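Local coordinates for protein BZZ1 (Saccharomyces cerevisiae, PDB 2A28) that takes part in endocytosis and trafficking to the vacuole and works with type I myosins to restore actin polarity after salt stress, seen here as its second SH3 domain, at residues 36-41 / 45-50; 8-11 / 17-20. One frame throughout, in Å; residues are numbered along the deposited sequence.

Interaction 1: residues 36-41 / 45-50; sequences WTYGEC and KGLFPT
Thr37 and Phe48 form one of the two hydrogen-bonded pairs of this antiparallel hairpin: Thr37 N meets Phe48 O at 2.9 Å, and Phe48 N returns an equally long bond to Thr37 O. Their side chains share one face of the sheet, where Thr37 CB sits over the Phe48 ring, a CH-pi contact 4.1 Å from its centroid. The same ring carries its edge to Gly39 N. Gly39 and Gly46 make the next hydrogen-bonded pair, at 3.0 Å in both directions.

On the other face the Tyr38 ring reaches diagonally across to the next strand, its OH 3.3 Å from Lys45 CD, while Tyr38 CB packs on Leu47 CD2. With CG anti to the carbonyl carbon (chi1 -63°), the Trp36 indole swings back over the neighbouring strand, and its CZ3 lies 3.7 Å from Pro49 CD.

Where the strands part, the hydroxyls of Thr37 and Thr50 come close, OG1 to OG1 2.7 Å, and Asp31 also hydrogen-bonds Thr50 OG1. Strand 36-41 runs between strands 24-27 and 44-49 in the antiparallel sheet; Val27 meets Thr37 and Ile25 meets Phe48 on the buried side.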
# COMPACT_ATOMS: atom_id res chain seq x y z
N TRP A 36 -2.26 -3.31 7.53
CA TRP A 36 -2.12 -2.15 6.66
C TRP A 36 -0.73 -1.60 6.77
O TRP A 36 -0.19 -1.42 7.86
CB TRP A 36 -3.16 -1.09 7.07
CG TRP A 36 -4.55 -1.62 6.87
CD1 TRP A 36 -5.23 -2.31 7.83
CD2 TRP A 36 -5.40 -1.53 5.73
NE1 TRP A 36 -6.46 -2.68 7.36
CE2 TRP A 36 -6.60 -2.21 6.06
CE3 TRP A 36 -5.24 -0.94 4.47
CZ2 TRP A 36 -7.63 -2.30 5.16
CZ3 TRP A 36 -6.28 -1.04 3.58
CH2 TRP A 36 -7.43 -1.71 3.94
N THR A 37 -0.21 -1.17 5.63
CA THR A 37 1.04 -0.40 5.54
C THR A 37 0.71 0.97 5.02
O THR A 37 -0.22 1.13 4.21
CB THR A 37 1.99 -1.12 4.59
OG1 THR A 37 2.31 -2.42 5.11
CG2 THR A 37 3.29 -0.37 4.33
N TYR A 38 1.39 1.96 5.54
CA TYR A 38 1.23 3.35 5.08
C TYR A 38 2.40 3.63 4.15
O TYR A 38 3.57 3.47 4.56
CB TYR A 38 1.28 4.29 6.28
CG TYR A 38 1.11 5.76 5.95
CD1 TYR A 38 -0.06 6.19 5.37
CD2 TYR A 38 2.13 6.63 6.27
CE1 TYR A 38 -0.19 7.53 5.09
CE2 TYR A 38 1.97 8.00 5.97
CZ TYR A 38 0.80 8.42 5.38
OH TYR A 38 0.57 9.76 5.06
N GLY A 39 2.14 4.05 2.91
CA GLY A 39 3.24 4.31 2.00
C GLY A 39 2.80 5.19 0.84
O GLY A 39 1.71 5.70 0.81
N GLU A 40 3.72 5.30 -0.10
CA GLU A 40 3.52 6.23 -1.20
C GLU A 40 3.96 5.62 -2.54
O GLU A 40 5.02 5.00 -2.59
CB GLU A 40 4.44 7.40 -0.86
CG GLU A 40 4.75 8.54 -1.76
CD GLU A 40 5.98 8.34 -2.63
OE1 GLU A 40 5.90 8.54 -3.86
OE2 GLU A 40 7.08 7.98 -2.12
N CYS A 41 3.18 5.85 -3.58
CA CYS A 41 3.52 5.37 -4.92
C CYS A 41 3.29 6.52 -5.89
O CYS A 41 2.15 6.91 -6.11
CB CYS A 41 2.72 4.14 -5.30
SG CYS A 41 3.13 3.48 -6.94
N LYS A 45 -0.25 8.73 -1.50
CA LYS A 45 0.09 8.27 -0.15
C LYS A 45 -1.12 7.88 0.64
O LYS A 45 -2.10 8.61 0.69
CB LYS A 45 0.78 9.47 0.51
CG LYS A 45 1.31 9.17 1.89
CD LYS A 45 2.37 10.20 2.33
CE LYS A 45 1.76 11.58 2.32
NZ LYS A 45 2.68 12.54 3.04
N GLY A 46 -1.04 6.73 1.28
CA GLY A 46 -2.09 6.26 2.14
C GLY A 46 -1.88 4.84 2.55
O GLY A 46 -0.79 4.23 2.38
N LEU A 47 -2.88 4.27 3.18
CA LEU A 47 -2.89 2.93 3.66
C LEU A 47 -3.32 1.93 2.57
O LEU A 47 -4.25 2.13 1.83
CB LEU A 47 -3.89 2.74 4.82
CG LEU A 47 -3.65 3.60 6.05
CD1 LEU A 47 -4.81 3.50 7.02
CD2 LEU A 47 -2.37 3.16 6.75
N PHE A 48 -2.63 0.78 2.58
CA PHE A 48 -2.99 -0.31 1.66
C PHE A 48 -2.73 -1.63 2.36
O PHE A 48 -1.94 -1.71 3.32
CB PHE A 48 -2.17 -0.26 0.34
CG PHE A 48 -0.70 -0.27 0.57
CD1 PHE A 48 0.02 -1.46 0.51
CD2 PHE A 48 0.01 0.86 0.86
CE1 PHE A 48 1.36 -1.52 0.77
CE2 PHE A 48 1.34 0.85 1.11
CZ PHE A 48 2.05 -0.34 1.03
N PRO A 49 -3.36 -2.72 1.90
CA PRO A 49 -3.16 -3.99 2.59
C PRO A 49 -1.80 -4.61 2.31
O PRO A 49 -1.43 -4.90 1.18
CB PRO A 49 -4.30 -4.88 2.09
CG PRO A 49 -5.26 -3.97 1.38
CD PRO A 49 -4.43 -2.81 0.91
N THR A 50 -1.05 -4.88 3.37
CA THR A 50 0.28 -5.43 3.27
C THR A 50 0.33 -6.71 2.48
O THR A 50 1.24 -6.97 1.69
CB THR A 50 0.82 -5.69 4.70
OG1 THR A 50 0.59 -4.50 5.43
CG2 THR A 50 2.27 -6.08 4.75

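Interaction 2: residues 8-11 / 17-20; sequences AYEA and ISID
Ala8 opens the contact by setting its CA 3.3 Å from Ile19 O, in a CA-H...O contact beside the conventional bond that the same carbonyl receives. That bond comes from the next residue: Tyr9 N points to Ile19 O at 2.9 Å, tilted 28° from the carbonyl plane. In return, Ile19 N donates to Tyr9 O over 3.0 Å, this time in the carbonyl plane. The two residues thus make a single antiparallel bridge rather than the start of a long ladder.

Beside this bridge, Tyr9 CB packs on Ile19 CG1. With CG anti to the backbone N (chi1 179°), the tyrosine ring is placed with its edge toward Ile17 O, CD2 lying 3.7 Å from that oxygen. This carbonyl is buried and has no hydrogen-bond partner in the model, so the ring edge is its nearest cover from this segment. The phenol end is held by Glu16 and Gln12, whose side chains both hydrogen-bond Tyr9 OH.

The Glu10 side chain starts off away from the partner segment, and its CA is what lies near Ser18 OG. At Ala11 the backbone N finds that hydroxyl at 2.9 Å in an almost straight bond, 177° at the hydrogen, and the Ala11 methyl lies against the same oxygen. Replacing Ser18 by an alanine would probably leave the Ala11 N-H without this acceptor and let the chain there move away from its partner.

In sequence between strands 2-4 and 24-27, the paired segments are the two arms of the RT loop, the long irregular hairpin characteristic of SH3 domains. Tyr9, which also packs on Pro49, probably belongs to the aromatic surface on which SH3 domains bind proline-rich peptides.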
# COMPACT_ATOMS: atom_id res chain seq x y z
N ALA A 8 -4.59 -6.22 -6.79
CA ALA A 8 -5.25 -4.94 -6.82
C ALA A 8 -6.04 -4.73 -5.53
O ALA A 8 -6.67 -5.62 -5.01
CB ALA A 8 -6.26 -4.84 -7.95
N TYR A 9 -6.05 -3.48 -5.06
CA TYR A 9 -6.92 -3.06 -3.98
C TYR A 9 -7.57 -1.75 -4.37
O TYR A 9 -6.85 -0.85 -4.83
CB TYR A 9 -6.16 -2.93 -2.64
CG TYR A 9 -7.08 -2.47 -1.56
CD1 TYR A 9 -8.08 -3.34 -1.06
CD2 TYR A 9 -7.00 -1.20 -1.00
CE1 TYR A 9 -8.94 -2.94 -0.09
CE2 TYR A 9 -7.88 -0.81 0.02
CZ TYR A 9 -8.82 -1.69 0.46
OH TYR A 9 -9.73 -1.33 1.43
N GLU A 10 -8.86 -1.62 -4.20
CA GLU A 10 -9.62 -0.38 -4.40
C GLU A 10 -9.84 0.29 -3.04
O GLU A 10 -10.45 -0.26 -2.11
CB GLU A 10 -10.94 -0.64 -5.06
CG GLU A 10 -11.90 0.44 -5.45
CD GLU A 10 -13.29 -0.05 -5.86
OE1 GLU A 10 -13.40 -1.22 -6.32
OE2 GLU A 10 -14.31 0.69 -5.74
N ALA A 11 -9.32 1.51 -2.90
CA ALA A 11 -9.47 2.23 -1.62
C ALA A 11 -10.94 2.33 -1.26
O ALA A 11 -11.84 2.54 -2.07
CB ALA A 11 -8.90 3.64 -1.80
N ILE A 17 -5.28 4.05 -0.13
CA ILE A 17 -4.94 4.26 -1.54
C ILE A 17 -5.21 2.98 -2.33
O ILE A 17 -5.06 1.87 -1.86
CB ILE A 17 -3.50 4.73 -1.77
CG1 ILE A 17 -2.46 3.79 -1.16
CG2 ILE A 17 -3.28 6.19 -1.33
CD1 ILE A 17 -1.07 4.03 -1.65
N SER A 18 -5.65 3.20 -3.55
CA SER A 18 -5.76 2.08 -4.51
C SER A 18 -4.38 1.69 -5.03
O SER A 18 -3.58 2.51 -5.35
CB SER A 18 -6.70 2.45 -5.66
OG SER A 18 -8.02 2.70 -5.15
N ILE A 19 -4.12 0.39 -5.10
CA ILE A 19 -2.90 -0.18 -5.69
C ILE A 19 -3.29 -1.18 -6.74
O ILE A 19 -4.35 -1.78 -6.70
CB ILE A 19 -2.02 -0.77 -4.59
CG1 ILE A 19 -2.67 -1.94 -3.86
CG2 ILE A 19 -1.65 0.34 -3.64
CD1 ILE A 19 -1.76 -2.72 -2.96
N ASP A 20 -2.34 -1.33 -7.69
CA ASP A 20 -2.49 -2.24 -8.82
C ASP A 20 -1.23 -3.08 -8.90
O ASP A 20 -0.14 -2.64 -8.55
CB ASP A 20 -2.65 -1.50 -10.15
CG ASP A 20 -3.82 -0.55 -10.12
OD1 ASP A 20 -4.97 -1.07 -10.16
OD2 ASP A 20 -3.70 0.70 -10.04

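How the interactions relate
The contacts come in series along the chain, interaction 2 closing before interaction 1 opens, with centres about 9 Å apart in one small SH3 domain. Interaction 1 is a regular hairpin of the antiparallel sheet, near the centre of the folded domain; interaction 2 belongs to the long loop preceding strand 24-27. A probable hydrogen bond from Ile17 N to Leu47 O, 2.9 Å long, fastens the loop to the edge strand 44-49, and Ile17 CG2 packs beside Gly46 N. At the surface, Tyr9 OH lies against Trp36 CH2. This brings aromatic groups from loop and sheet together, consistent with the proline-rich-peptide groove of SH3 domains.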